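Local atomic coordinates of dipicolinate synthase, B chain (Bacillus cereus, PDB entry 3MCU), a protein that probably catalyses, together with its partner protein DpaA, the NADP-linked oxidation of dihydrodipicolinate to dipicolinate during sporulation. Residues A91-G95 against N96-K100; N137-N140 against L141-M145; Q157-P160 against E161-N165; V168-M171 against E172-E175. One frame throughout, in Å; residues are numbered along the deposited sequence.

Interactions 1 and 2 are buried and touch each other: Asn137 ND2 meets Gly95 O, and Met98 packs on Asn137 and Leu144, which ties helix 95-102 to helix 138-145. Both also meet the second subunit. Interaction 4 is partly buried and touches interaction 1, Met171 resting on Ala91 and Pro92 of strand 87-94. Interaction 3, its centre about 22 Å from the centre of the chain, is the most peripheral, and touches interaction 4 where Asp158 meets Val168. Chemistry follows place: a helix start with a bound phosphate in interaction 1, helical bonds with an amide network in interaction 2, and salt bridges in interactions 3 and 4.

Interaction 1 of 4, residues A91-G95 against N96-K100; sequences APLTG and NSMSK. With PO4 (phosphate ion), chain J.
Gly95 and Thr94 offer their carbonyls to the first turns of helix 95-102: Gly95 O accepts from Ser99 N at 3.0 Å and Thr94 O from Met98 N at 2.9 Å. On the apolar side, Leu93 lays CD2 against Ser97 CB at 3.5 Å, and its side chain crosses that of Met98 at about a right angle. Met98 in turn packs on Leu141 and Leu144 of helix 138-145, while Leu93 meets Leu126 of strand 124-130. This is a phosphate site where strand 87-94, with a cis peptide before Pro92, passes straight into the N-terminus of helix 95-102; in the Flavoprotein family it is consistent with a place for a cofactor phosphate. Thr94 sits at the N-cap. With its hydroxyl between the backbone N and the carbonyl carbon (chi1 62°), OG1 faces the first turn of the helix and accepts from Ser97 N at 3.2 Å in a fairly straight bond. A phosphate ion, probably from the crystallisation liquor, takes bonds from Thr94 OG1 and from Asn96 ND2, with Gly14 N and Ser41 OG gripping it too. The OD1 of Asn96 turns to Thr106 N of the second subunit.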
ATOM      1  N   ALA D  91       3.651 -15.864 -19.480  1.00 24.81           N
ATOM      2  CA  ALA D  91       3.472 -15.116 -20.702  1.00 29.78           C
ATOM      3  C   ALA D  91       2.404 -15.768 -21.565  1.00 35.19           C
ATOM      4  O   ALA D  91       2.559 -16.911 -21.979  1.00 38.73           O
ATOM      5  CB  ALA D  91       4.803 -15.026 -21.457  1.00 30.88           C
ATOM      6  N   PRO D  92       1.307 -15.043 -21.827  1.00 34.80           N
ATOM      7  CA  PRO D  92       1.078 -13.690 -21.307  1.00 34.38           C
ATOM      8  C   PRO D  92       0.699 -13.669 -19.833  1.00 30.52           C
ATOM      9  O   PRO D  92       0.207 -14.647 -19.285  1.00 31.33           O
ATOM     10  CB  PRO D  92      -0.114 -13.192 -22.144  1.00 36.75           C
ATOM     11  CG  PRO D  92      -0.854 -14.430 -22.504  1.00 42.70           C
ATOM     12  CD  PRO D  92       0.209 -15.495 -22.702  1.00 41.95           C
ATOM     13  N   LEU D  93       0.942 -12.533 -19.199  1.00 28.33           N
ATOM     14  CA  LEU D  93       0.541 -12.314 -17.823  1.00 27.90           C
ATOM     15  C   LEU D  93      -0.638 -11.339 -17.847  1.00 27.15           C
ATOM     16  O   LEU D  93      -0.476 -10.170 -18.185  1.00 25.12           O
ATOM     17  CB  LEU D  93       1.709 -11.710 -17.052  1.00 24.15           C
ATOM     18  CG  LEU D  93       1.774 -11.771 -15.525  1.00 25.99           C
ATOM     19  CD1 LEU D  93       1.793 -10.388 -14.918  1.00 22.16           C
ATOM     20  CD2 LEU D  93       0.700 -12.640 -14.915  1.00 24.48           C
ATOM     21  N   THR D  94      -1.823 -11.830 -17.506  1.00 28.16           N
ATOM     22  CA  THR D  94      -3.012 -10.990 -17.491  1.00 29.75           C
ATOM     23  C   THR D  94      -2.980 -10.025 -16.315  1.00 25.53           C
ATOM     24  O   THR D  94      -2.225 -10.213 -15.377  1.00 25.49           O
ATOM     25  CB  THR D  94      -4.314 -11.819 -17.434  1.00 30.77           C
ATOM     26  OG1 THR D  94      -4.346 -12.588 -16.226  1.00 32.65           O
ATOM     27  CG2 THR D  94      -4.426 -12.748 -18.639  1.00 31.77           C
ATOM     28  N   GLY D  95      -3.791  -8.978 -16.393  1.00 25.46           N
ATOM     29  CA  GLY D  95      -3.935  -8.051 -15.292  1.00 26.40           C
ATOM     30  C   GLY D  95      -4.403  -8.776 -14.035  1.00 27.58           C
ATOM     31  O   GLY D  95      -3.892  -8.548 -12.946  1.00 22.64           O
ATOM     32  N   ASN D  96      -5.372  -9.671 -14.194  1.00 27.90           N
ATOM     33  CA  ASN D  96      -5.880 -10.422 -13.058  1.00 28.00           C
ATOM     34  C   ASN D  96      -4.782 -11.215 -12.333  1.00 28.27           C
ATOM     35  O   ASN D  96      -4.678 -11.157 -11.103  1.00 25.28           O
ATOM     36  CB  ASN D  96      -7.044 -11.333 -13.469  1.00 29.71           C
ATOM     37  CG  ASN D  96      -7.667 -12.056 -12.281  1.00 36.45           C
ATOM     38  OD1 ASN D  96      -8.174 -11.428 -11.347  1.00 33.52           O
ATOM     39  ND2 ASN D  96      -7.616 -13.384 -12.305  1.00 38.23           N
ATOM     40  N   SER D  97      -3.961 -11.941 -13.094  1.00 27.29           N
ATOM     41  CA  SER D  97      -2.882 -12.751 -12.501  1.00 26.69           C
ATOM     42  C   SER D  97      -1.732 -11.884 -11.973  1.00 23.73           C
ATOM     43  O   SER D  97      -1.111 -12.210 -10.982  1.00 22.02           O
ATOM     44  CB  SER D  97      -2.331 -13.754 -13.519  1.00 29.47           C
ATOM     45  OG  SER D  97      -3.322 -14.670 -13.953  1.00 30.52           O
HETATM   46  N   MSE D  98      -1.450 -10.774 -12.645  1.00 24.68           N
HETATM   47  CA  MSE D  98      -0.435  -9.838 -12.170  1.00 24.54           C
HETATM   48  C   MSE D  98      -0.796  -9.256 -10.794  1.00 23.44           C
HETATM   49  O   MSE D  98       0.051  -9.121  -9.910  1.00 22.63           O
HETATM   50  CB  MSE D  98      -0.257  -8.695 -13.171  1.00 22.07           C
HETATM   51  CG  MSE D  98       0.757  -7.672 -12.692  1.00 26.18           C
HETATM   52 SE   MSE D  98       1.351  -6.432 -14.077  1.00 39.71          SE
HETATM   53  CE  MSE D  98      -0.231  -5.279 -14.121  1.00 26.44           C
ATOM     54  N   SER D  99      -2.055  -8.886 -10.635  1.00 22.64           N
ATOM     55  CA  SER D  99      -2.550  -8.396  -9.365  1.00 23.60           C
ATOM     56  C   SER D  99      -2.430  -9.469  -8.300  1.00 20.86           C
ATOM     57  O   SER D  99      -1.965  -9.205  -7.192  1.00 21.69           O
ATOM     58  CB  SER D  99      -4.012  -7.966  -9.499  1.00 25.14           C
ATOM     59  OG  SER D  99      -4.554  -7.688  -8.219  1.00 26.50           O
ATOM     60  N   LYS D 100      -2.846 -10.683  -8.632  1.00 21.38           N
ATOM     61  CA  LYS D 100      -2.753 -11.785  -7.681  1.00 24.81           C
ATOM     62  C   LYS D 100      -1.291 -12.105  -7.313  1.00 25.56           C
ATOM     63  O   LYS D 100      -0.956 -12.261  -6.132  1.00 23.77           O
ATOM     64  CB  LYS D 100      -3.494 -13.019  -8.211  1.00 28.25           C
ATOM     65  CG  LYS D 100      -5.026 -12.937  -8.068  1.00 33.07           C
ATOM     66  CD  LYS D 100      -5.747 -14.006  -8.899  1.00 33.83           C
ATOM     67  CE  LYS D 100      -7.217 -14.108  -8.493  1.00 41.71           C
ATOM     68  NZ  LYS D 100      -8.139 -14.489  -9.609  1.00 46.30           N
TER
HETATM   69  P   PO4 J 302      -6.354 -15.677 -15.140  1.00 53.76           P
HETATM   70  O1  PO4 J 302      -5.480 -16.806 -15.675  1.00 48.21           O
HETATM   71  O2  PO4 J 302      -6.549 -14.585 -16.170  1.00 43.48           O
HETATM   72  O3  PO4 J 302      -7.693 -16.266 -14.737  1.00 57.86           O
HETATM   73  O4  PO4 J 302      -5.719 -15.030 -13.942  1.00 40.83           O

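Interaction 2 of 4, residues N137-N140 against L141-M145; sequences NGVN and LMRLM
Arg143 folds its guanidinium back over the preceding turn of helix 138-145, with Val139 O beneath one face, 4.1 Å from the plane and over its centre. The methyl CG1 of Val139 lies close by, 3.2 Å from Arg143 NH2. The chain leaves the helix with CG anti to the backbone N (chi1 175°), runs straight through chi2, then bends at chi3, which swings the charged end back toward residues 139 and 140. There Asn140 OD1 lies at the edge of the group and near its plane, taking a weak bond from Arg143 NH1 at 2.9 Å. The two side chains run alongside each other and point the same way, but their planes are 70° apart. The other end of that amide is held more squarely: Asn140 ND2 donates to Asn137 OD1 at 3.1 Å, with the acceptor lying in the plane of the Asn140 amide. Asn137 in turn gives its ND2 to Asp132. Below these groups run the main-chain bonds of the helix, among them Leu141 N to Asn137 O at 3.0 Å and Met142 N to Gly138 O at 2.9 Å. This helix is the crossover of the beta-alpha-beta unit formed with strands 124-130 and 150-156; Leu141 and Leu144 face the sheet, while Val139 and Arg143 pack on Val139 of the third subunit. The ND2 bond sets the turn of the Asn140 amide and the weak OD1 bond only adds to it; that oxygen's partial negative charge would be expected to stabilise the arginine cation modestly.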
ATOM      1  N   ASN D 137      -3.899  -1.046 -12.028  1.00 22.40           N
ATOM      2  CA  ASN D 137      -2.939  -2.133 -11.945  1.00 24.58           C
ATOM      3  C   ASN D 137      -1.499  -1.631 -11.840  1.00 23.60           C
ATOM      4  O   ASN D 137      -0.579  -2.411 -11.613  1.00 21.35           O
ATOM      5  CB  ASN D 137      -3.117  -3.124 -13.103  1.00 25.13           C
ATOM      6  CG  ASN D 137      -3.186  -4.573 -12.629  1.00 27.59           C
ATOM      7  OD1 ASN D 137      -2.666  -4.916 -11.566  1.00 25.17           O
ATOM      8  ND2 ASN D 137      -3.827  -5.431 -13.422  1.00 27.16           N
ATOM      9  N   GLY D 138      -1.323  -0.321 -12.002  1.00 25.11           N
ATOM     10  CA  GLY D 138      -0.008   0.294 -12.039  1.00 24.01           C
ATOM     11  C   GLY D 138       0.860   0.012 -10.827  1.00 24.16           C
ATOM     12  O   GLY D 138       2.070  -0.315 -10.942  1.00 21.68           O
ATOM     13  N   VAL D 139       0.239   0.151  -9.662  1.00 24.80           N
ATOM     14  CA  VAL D 139       0.911  -0.066  -8.378  1.00 21.94           C
ATOM     15  C   VAL D 139       1.318  -1.524  -8.226  1.00 21.06           C
ATOM     16  O   VAL D 139       2.326  -1.828  -7.605  1.00 23.24           O
ATOM     17  CB  VAL D 139       0.015   0.362  -7.204  1.00 25.60           C
ATOM     18  CG1 VAL D 139       0.614  -0.086  -5.883  1.00 30.73           C
ATOM     19  CG2 VAL D 139      -0.145   1.865  -7.199  1.00 25.65           C
ATOM     20  N   ASN D 140       0.563  -2.429  -8.828  1.00 20.31           N
ATOM     21  CA  ASN D 140       0.930  -3.841  -8.773  1.00 20.43           C
ATOM     22  C   ASN D 140       2.133  -4.129  -9.648  1.00 21.69           C
ATOM     23  O   ASN D 140       3.053  -4.843  -9.249  1.00 19.87           O
ATOM     24  CB  ASN D 140      -0.259  -4.712  -9.173  1.00 22.07           C
ATOM     25  CG  ASN D 140      -1.342  -4.738  -8.096  1.00 24.19           C
ATOM     26  OD1 ASN D 140      -1.030  -4.710  -6.896  1.00 21.33           O
ATOM     27  ND2 ASN D 140      -2.598  -4.782  -8.511  1.00 21.90           N
ATOM     28  N   LEU D 141       2.112  -3.549 -10.846  1.00 22.04           N
ATOM     29  CA  LEU D 141       3.210  -3.649 -11.776  1.00 22.57           C
ATOM     30  C   LEU D 141       4.500  -3.176 -11.102  1.00 21.08           C
ATOM     31  O   LEU D 141       5.505  -3.886 -11.085  1.00 21.05           O
ATOM     32  CB  LEU D 141       2.901  -2.816 -13.031  1.00 22.95           C
ATOM     33  CG  LEU D 141       3.721  -3.089 -14.299  1.00 26.36           C
ATOM     34  CD1 LEU D 141       3.032  -2.458 -15.552  1.00 28.25           C
ATOM     35  CD2 LEU D 141       5.118  -2.573 -14.145  1.00 23.73           C
HETATM   36  N   MSE D 142       4.470  -1.969 -10.551  1.00 21.61           N
HETATM   37  CA  MSE D 142       5.668  -1.381  -9.952  1.00 22.13           C
HETATM   38  C   MSE D 142       6.135  -2.088  -8.700  1.00 21.90           C
HETATM   39  O   MSE D 142       7.325  -2.060  -8.403  1.00 21.77           O
HETATM   40  CB  MSE D 142       5.485   0.110  -9.666  1.00 20.66           C
HETATM   41  CG  MSE D 142       5.471   0.955 -10.925  1.00 25.40           C
HETATM   42 SE   MSE D 142       7.064   0.658 -12.015  1.00 45.45          SE
HETATM   43  CE  MSE D 142       6.878   2.298 -13.088  1.00 36.57           C
ATOM     44  N   ARG D 143       5.217  -2.716  -7.967  1.00 19.95           N
ATOM     45  CA  ARG D 143       5.601  -3.430  -6.754  1.00 21.74           C
ATOM     46  C   ARG D 143       6.466  -4.619  -7.180  1.00 22.24           C
ATOM     47  O   ARG D 143       7.526  -4.876  -6.601  1.00 20.26           O
ATOM     48  CB  ARG D 143       4.369  -3.870  -5.920  1.00 23.15           C
ATOM     49  CG  ARG D 143       4.714  -4.742  -4.686  1.00 28.21           C
ATOM     50  CD  ARG D 143       3.490  -5.025  -3.774  1.00 30.18           C
ATOM     51  NE  ARG D 143       2.726  -3.799  -3.555  1.00 34.74           N
ATOM     52  CZ  ARG D 143       1.472  -3.590  -3.972  1.00 36.45           C
ATOM     53  NH1 ARG D 143       0.782  -4.545  -4.605  1.00 29.59           N
ATOM     54  NH2 ARG D 143       0.893  -2.421  -3.736  1.00 36.96           N
ATOM     55  N   LEU D 144       6.026  -5.309  -8.228  1.00 21.27           N
ATOM     56  CA  LEU D 144       6.772  -6.424  -8.807  1.00 20.05           C
ATOM     57  C   LEU D 144       8.111  -5.988  -9.403  1.00 21.59           C
ATOM     58  O   LEU D 144       9.153  -6.603  -9.134  1.00 21.97           O
ATOM     59  CB  LEU D 144       5.936  -7.123  -9.877  1.00 19.79           C
ATOM     60  CG  LEU D 144       4.686  -7.841  -9.363  1.00 20.00           C
ATOM     61  CD1 LEU D 144       3.739  -8.240 -10.505  1.00 18.91           C
ATOM     62  CD2 LEU D 144       5.076  -9.046  -8.530  1.00 18.59           C
HETATM   63  N   MSE D 145       8.086  -4.940 -10.218  1.00 23.44           N
HETATM   64  CA  MSE D 145       9.312  -4.396 -10.803  1.00 22.57           C
HETATM   65  C   MSE D 145      10.355  -4.225  -9.716  1.00 21.99           C
HETATM   66  O   MSE D 145      11.531  -4.474  -9.947  1.00 22.34           O
HETATM   67  CB  MSE D 145       9.072  -3.027 -11.447  1.00 21.38           C
HETATM   68  CG  MSE D 145       8.844  -3.023 -12.952  1.00 33.87           C
HETATM   69 SE   MSE D 145      10.489  -3.329 -13.984  1.00 57.49          SE
HETATM   70  CE  MSE D 145      11.662  -2.054 -13.106  1.00 31.25           C
TER

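Interaction 3 of 4, residues Q157-P160 against E161-N165; sequences QDAP and EKKPN
An alpha-turn in the long loop between the antiparallel strands 150-156 and 167-169 is the frame of this contact. Ala159 O accepts from Lys163 N at 2.7 Å, lying in the carbonyl plane of Ala159, and the intervening Pro160, Glu161 and Lys162 all have helix-like backbone angles. Pro160 O also receives a CA-H...O contact from Pro164 CA, at 3.5 Å. Two side-chain links also join the arms. Lys163 NZ forms a salt bridge with Asp158 OD1 at 3.1 Å, arriving on the syn lone pair, the side of the other oxygen. Asp158 reaches it with CG lodged between its backbone N and carbonyl carbon (chi1 56°), while the lysine bends at chi3 and passes its CE by the Ala159 methyl at 4.1 Å; the two side chains meet at a slant. The second oxygen, OD2, is bonded to Ser166 OG, so both ends of this carboxylate are held, and the nearby ammonium would be expected to favour its charged form. Gln157 stretches its extended chain to the far arm, where NE2 gives Pro164 O a weak bond, and its OE1 accepts from Val191 N of the third subunit. Pro160 and Pro164 also pack on that subunit, so the loop lies at an interface of the assembly. At the mouth of the turn a water joins the arms, accepting from Ala159 N at 3.1 Å and donating to Lys163 O at 2.7 Å.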
ATOM      1  N   GLN D 157       3.007   1.073 -23.885  1.00 23.80           N
ATOM      2  CA  GLN D 157       1.685   1.270 -24.469  1.00 25.22           C
ATOM      3  C   GLN D 157       1.609   0.690 -25.885  1.00 25.95           C
ATOM      4  O   GLN D 157       2.458   0.980 -26.721  1.00 25.05           O
ATOM      5  CB  GLN D 157       1.349   2.756 -24.477  1.00 25.43           C
ATOM      6  CG  GLN D 157       1.316   3.352 -23.078  1.00 26.70           C
ATOM      7  CD  GLN D 157       0.937   4.820 -23.072  1.00 26.36           C
ATOM      8  OE1 GLN D 157       1.804   5.687 -23.116  1.00 27.43           O
ATOM      9  NE2 GLN D 157      -0.364   5.103 -23.017  1.00 24.93           N
ATOM     10  N   ASP D 158       0.604  -0.150 -26.128  1.00 26.12           N
ATOM     11  CA  ASP D 158       0.392  -0.767 -27.435  1.00 27.04           C
ATOM     12  C   ASP D 158      -0.665  -0.019 -28.243  1.00 29.97           C
ATOM     13  O   ASP D 158      -0.832  -0.272 -29.425  1.00 31.39           O
ATOM     14  CB  ASP D 158      -0.059  -2.224 -27.292  1.00 26.19           C
ATOM     15  CG  ASP D 158      -1.320  -2.379 -26.420  1.00 28.16           C
ATOM     16  OD1 ASP D 158      -2.196  -3.200 -26.765  1.00 27.88           O
ATOM     17  OD2 ASP D 158      -1.432  -1.704 -25.372  1.00 29.72           O
ATOM     18  N   ALA D 159      -1.395   0.874 -27.595  1.00 29.36           N
ATOM     19  CA  ALA D 159      -2.492   1.583 -28.254  1.00 33.53           C
ATOM     20  C   ALA D 159      -2.883   2.821 -27.456  1.00 28.97           C
ATOM     21  O   ALA D 159      -3.940   2.863 -26.853  1.00 26.77           O
ATOM     22  CB  ALA D 159      -3.698   0.658 -28.438  1.00 31.31           C
ATOM     23  N   PRO D 160      -2.029   3.849 -27.485  1.00 31.15           N
ATOM     24  CA  PRO D 160      -2.246   5.033 -26.640  1.00 30.59           C
ATOM     25  C   PRO D 160      -3.560   5.803 -26.895  1.00 34.60           C
ATOM     26  O   PRO D 160      -4.041   6.421 -25.951  1.00 35.80           O
ATOM     27  CB  PRO D 160      -1.004   5.908 -26.903  1.00 29.71           C
ATOM     28  CG  PRO D 160      -0.004   4.985 -27.630  1.00 30.53           C
ATOM     29  CD  PRO D 160      -0.855   3.990 -28.370  1.00 29.63           C
ATOM     30  N   GLU D 161      -4.151   5.762 -28.089  1.00 37.52           N
ATOM     31  CA  GLU D 161      -5.472   6.396 -28.250  1.00 38.83           C
ATOM     32  C   GLU D 161      -6.628   5.434 -27.958  1.00 36.56           C
ATOM     33  O   GLU D 161      -7.561   5.784 -27.225  1.00 40.04           O
ATOM     34  CB  GLU D 161      -5.655   7.046 -29.633  1.00 41.32           C
ATOM     35  CG  GLU D 161      -4.408   7.680 -30.233  1.00 44.57           C
ATOM     36  CD  GLU D 161      -3.728   8.694 -29.320  1.00 52.21           C
ATOM     37  OE1 GLU D 161      -4.423   9.370 -28.513  1.00 52.23           O
ATOM     38  OE2 GLU D 161      -2.480   8.814 -29.418  1.00 51.25           O
ATOM     39  N   LYS D 162      -6.560   4.227 -28.515  1.00 35.13           N
ATOM     40  CA  LYS D 162      -7.627   3.237 -28.336  1.00 36.87           C
ATOM     41  C   LYS D 162      -7.705   2.667 -26.913  1.00 37.47           C
ATOM     42  O   LYS D 162      -8.798   2.467 -26.388  1.00 40.06           O
ATOM     43  CB  LYS D 162      -7.486   2.090 -29.335  1.00 39.89           C
ATOM     44  CG  LYS D 162      -8.237   2.282 -30.646  1.00 45.50           C
ATOM     45  CD  LYS D 162      -7.341   1.990 -31.837  1.00 47.78           C
ATOM     46  CE  LYS D 162      -8.132   1.456 -33.021  1.00 54.36           C
ATOM     47  NZ  LYS D 162      -8.371  -0.013 -32.896  1.00 56.58           N
ATOM     48  N   LYS D 163      -6.560   2.389 -26.302  1.00 31.93           N
ATOM     49  CA  LYS D 163      -6.546   1.842 -24.951  1.00 31.85           C
ATOM     50  C   LYS D 163      -5.520   2.597 -24.118  1.00 29.56           C
ATOM     51  O   LYS D 163      -4.420   2.105 -23.873  1.00 26.98           O
ATOM     52  CB  LYS D 163      -6.231   0.339 -24.984  1.00 32.77           C
ATOM     53  CG  LYS D 163      -7.170  -0.469 -25.885  1.00 33.92           C
ATOM     54  CD  LYS D 163      -6.915  -1.974 -25.806  1.00 32.63           C
ATOM     55  CE  LYS D 163      -5.500  -2.303 -26.251  1.00 34.38           C
ATOM     56  NZ  LYS D 163      -5.250  -3.776 -26.331  1.00 40.73           N
ATOM     57  N   PRO D 164      -5.875   3.812 -23.694  1.00 30.28           N
ATOM     58  CA  PRO D 164      -4.904   4.721 -23.070  1.00 30.26           C
ATOM     59  C   PRO D 164      -4.162   4.145 -21.857  1.00 29.32           C
ATOM     60  O   PRO D 164      -3.026   4.542 -21.624  1.00 27.08           O
ATOM     61  CB  PRO D 164      -5.771   5.914 -22.636  1.00 33.57           C
ATOM     62  CG  PRO D 164      -6.964   5.871 -23.573  1.00 30.05           C
ATOM     63  CD  PRO D 164      -7.222   4.405 -23.793  1.00 30.77           C
ATOM     64  N   ASN D 165      -4.786   3.260 -21.085  1.00 28.46           N
ATOM     65  CA  ASN D 165      -4.109   2.737 -19.894  1.00 30.14           C
ATOM     66  C   ASN D 165      -3.441   1.379 -20.128  1.00 28.16           C
ATOM     67  O   ASN D 165      -2.944   0.768 -19.188  1.00 24.83           O
ATOM     68  CB  ASN D 165      -5.047   2.673 -18.686  1.00 27.48           C
ATOM     69  CG  ASN D 165      -5.387   4.062 -18.123  1.00 30.80           C
ATOM     70  OD1 ASN D 165      -4.776   5.067 -18.492  1.00 31.20           O
ATOM     71  ND2 ASN D 165      -6.368   4.114 -17.226  1.00 28.52           N
TER
HETATM   72  O   HOH W   1      -1.866   1.838 -24.683  1.00 23.64           O

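Interaction 4 of 4, residues V168-M171 against E172-E175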
ATOM      1  N   VAL D 168       1.740  -3.708 -22.634  1.00 21.60           N
ATOM      2  CA  VAL D 168       1.899  -5.046 -23.164  1.00 22.76           C
ATOM      3  C   VAL D 168       3.375  -5.226 -23.497  1.00 21.90           C
ATOM      4  O   VAL D 168       4.024  -4.314 -24.008  1.00 19.63           O
ATOM      5  CB  VAL D 168       1.088  -5.232 -24.461  1.00 24.80           C
ATOM      6  CG1 VAL D 168       1.322  -6.617 -25.053  1.00 25.08           C
ATOM      7  CG2 VAL D 168      -0.410  -5.003 -24.217  1.00 24.13           C
ATOM      8  N   ALA D 169       3.911  -6.391 -23.173  1.00 22.47           N
ATOM      9  CA  ALA D 169       5.305  -6.672 -23.452  1.00 23.63           C
ATOM     10  C   ALA D 169       5.548  -6.880 -24.949  1.00 22.41           C
ATOM     11  O   ALA D 169       4.648  -7.267 -25.686  1.00 24.06           O
ATOM     12  CB  ALA D 169       5.741  -7.901 -22.696  1.00 22.11           C
ATOM     13  N   ARG D 170       6.773  -6.606 -25.374  1.00 22.64           N
ATOM     14  CA  ARG D 170       7.265  -7.077 -26.660  1.00 27.17           C
ATOM     15  C   ARG D 170       7.649  -8.548 -26.498  1.00 26.30           C
ATOM     16  O   ARG D 170       8.777  -8.851 -26.109  1.00 25.92           O
ATOM     17  CB  ARG D 170       8.484  -6.240 -27.102  1.00 26.02           C
ATOM     18  CG  ARG D 170       8.173  -4.764 -27.428  1.00 25.02           C
ATOM     19  CD  ARG D 170       9.429  -3.986 -27.821  1.00 24.44           C
ATOM     20  NE  ARG D 170      10.089  -4.604 -28.972  1.00 28.21           N
ATOM     21  CZ  ARG D 170      11.327  -4.328 -29.365  1.00 26.38           C
ATOM     22  NH1 ARG D 170      11.829  -4.965 -30.402  1.00 26.81           N
ATOM     23  NH2 ARG D 170      12.058  -3.418 -28.729  1.00 27.34           N
HETATM   24  N   MSE D 171       6.710  -9.453 -26.772  1.00 28.33           N
HETATM   25  CA  MSE D 171       6.946 -10.906 -26.673  1.00 30.45           C
HETATM   26  C   MSE D 171       8.213 -11.403 -27.368  1.00 31.05           C
HETATM   27  O   MSE D 171       8.818 -12.398 -26.947  1.00 31.50           O
HETATM   28  CB  MSE D 171       5.773 -11.680 -27.264  1.00 33.06           C
HETATM   29  CG  MSE D 171       4.537 -11.680 -26.420  1.00 42.02           C
HETATM   30 SE   MSE D 171       4.781 -12.712 -24.761  1.00 75.04          SE
HETATM   31  CE  MSE D 171       2.920 -12.710 -24.229  1.00 39.23           C
ATOM     32  N   GLU D 172       8.596 -10.723 -28.440  1.00 27.96           N
ATOM     33  CA  GLU D 172       9.719 -11.158 -29.250  1.00 30.88           C
ATOM     34  C   GLU D 172      11.017 -11.044 -28.451  1.00 31.27           C
ATOM     35  O   GLU D 172      12.008 -11.697 -28.773  1.00 32.32           O
ATOM     36  CB  GLU D 172       9.796 -10.365 -30.569  1.00 31.58           C
ATOM     37  CG  GLU D 172      10.149  -8.876 -30.423  1.00 29.60           C
ATOM     38  CD  GLU D 172       8.931  -7.977 -30.279  1.00 34.10           C
ATOM     39  OE1 GLU D 172       7.802  -8.502 -30.084  1.00 31.67           O
ATOM     40  OE2 GLU D 172       9.103  -6.732 -30.375  1.00 34.59           O
ATOM     41  N   LEU D 173      11.001 -10.231 -27.396  1.00 29.04           N
ATOM     42  CA  LEU D 173      12.175 -10.086 -26.551  1.00 27.87           C
ATOM     43  C   LEU D 173      12.156 -11.054 -25.365  1.00 26.68           C
ATOM     44  O   LEU D 173      12.953 -10.904 -24.436  1.00 28.70           O
ATOM     45  CB  LEU D 173      12.313  -8.640 -26.059  1.00 26.92           C
ATOM     46  CG  LEU D 173      12.501  -7.565 -27.135  1.00 28.54           C
ATOM     47  CD1 LEU D 173      12.754  -6.201 -26.514  1.00 25.95           C
ATOM     48  CD2 LEU D 173      13.639  -7.943 -28.086  1.00 30.27           C
ATOM     49  N   LEU D 174      11.255 -12.036 -25.392  1.00 26.51           N
ATOM     50  CA  LEU D 174      11.102 -12.984 -24.276  1.00 28.40           C
ATOM     51  C   LEU D 174      12.398 -13.734 -23.944  1.00 30.61           C
ATOM     52  O   LEU D 174      12.870 -13.739 -22.794  1.00 26.49           O
ATOM     53  CB  LEU D 174       9.969 -13.974 -24.556  1.00 29.83           C
ATOM     54  CG  LEU D 174       9.520 -14.961 -23.468  1.00 33.37           C
ATOM     55  CD1 LEU D 174       8.056 -15.347 -23.640  1.00 35.41           C
ATOM     56  CD2 LEU D 174      10.385 -16.204 -23.471  1.00 35.69           C
ATOM     57  N   GLU D 175      12.973 -14.362 -24.961  1.00 30.55           N
ATOM     58  CA  GLU D 175      14.200 -15.127 -24.786  1.00 33.14           C
ATOM     59  C   GLU D 175      15.370 -14.253 -24.332  1.00 29.49           C
ATOM     60  O   GLU D 175      16.134 -14.639 -23.482  1.00 31.23           O
ATOM     61  CB  GLU D 175      14.534 -15.905 -26.064  1.00 35.52           C
ATOM     62  CG  GLU D 175      13.510 -17.007 -26.406  1.00 38.52           C
ATOM     63  CD  GLU D 175      12.203 -16.494 -27.059  1.00 43.42           C
ATOM     64  OE1 GLU D 175      11.241 -17.298 -27.171  1.00 45.10           O
ATOM     65  OE2 GLU D 175      12.126 -15.301 -27.463  1.00 41.18           O
TER
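The guanidinium of Arg170 has Leu173 CD1 over one face, 3.6 Å above the plane and offset toward the rim, and Glu172 OE2 at its edge in the plane. That single oxygen takes two N-H groups: Arg170 NE at 2.7 Å in a fairly straight bond (163°), and Arg170 NH1 more weakly at 3.2 Å. The carboxylate does not lie flat with the arginine; the planes are 52° apart, and NE meets OE2 from above the carboxylate plane. Glu172 makes this salt bridge by folding back: CG stands between its backbone N and carbonyl carbon, and the bend at chi2 (-91°) brings the acid alongside the Arg170 CB, with OE2 only 3.4 Å from it. Arg170 also makes a cation-pi contact with Tyr197. Beneath these side chains the backbone tightens in successive i to i+3 bonds, Leu173 N to Arg170 O and Leu174 N to Met171 O, both at 2.9 Å. The selenium of Met171, a selenomethionine here, lies 4.4 Å from Leu174 CD1, and both side chains pack inward against Ala91 and His25. Glu175 turns to His25 and Lys28 of helix 23-31. The i to i+3 bonds make a short 3-10 turn, flanked by the Arg170-Glu172 salt bridge, that leads from strand 167-169 into helix 174-181, with Leu173 at the N-cap.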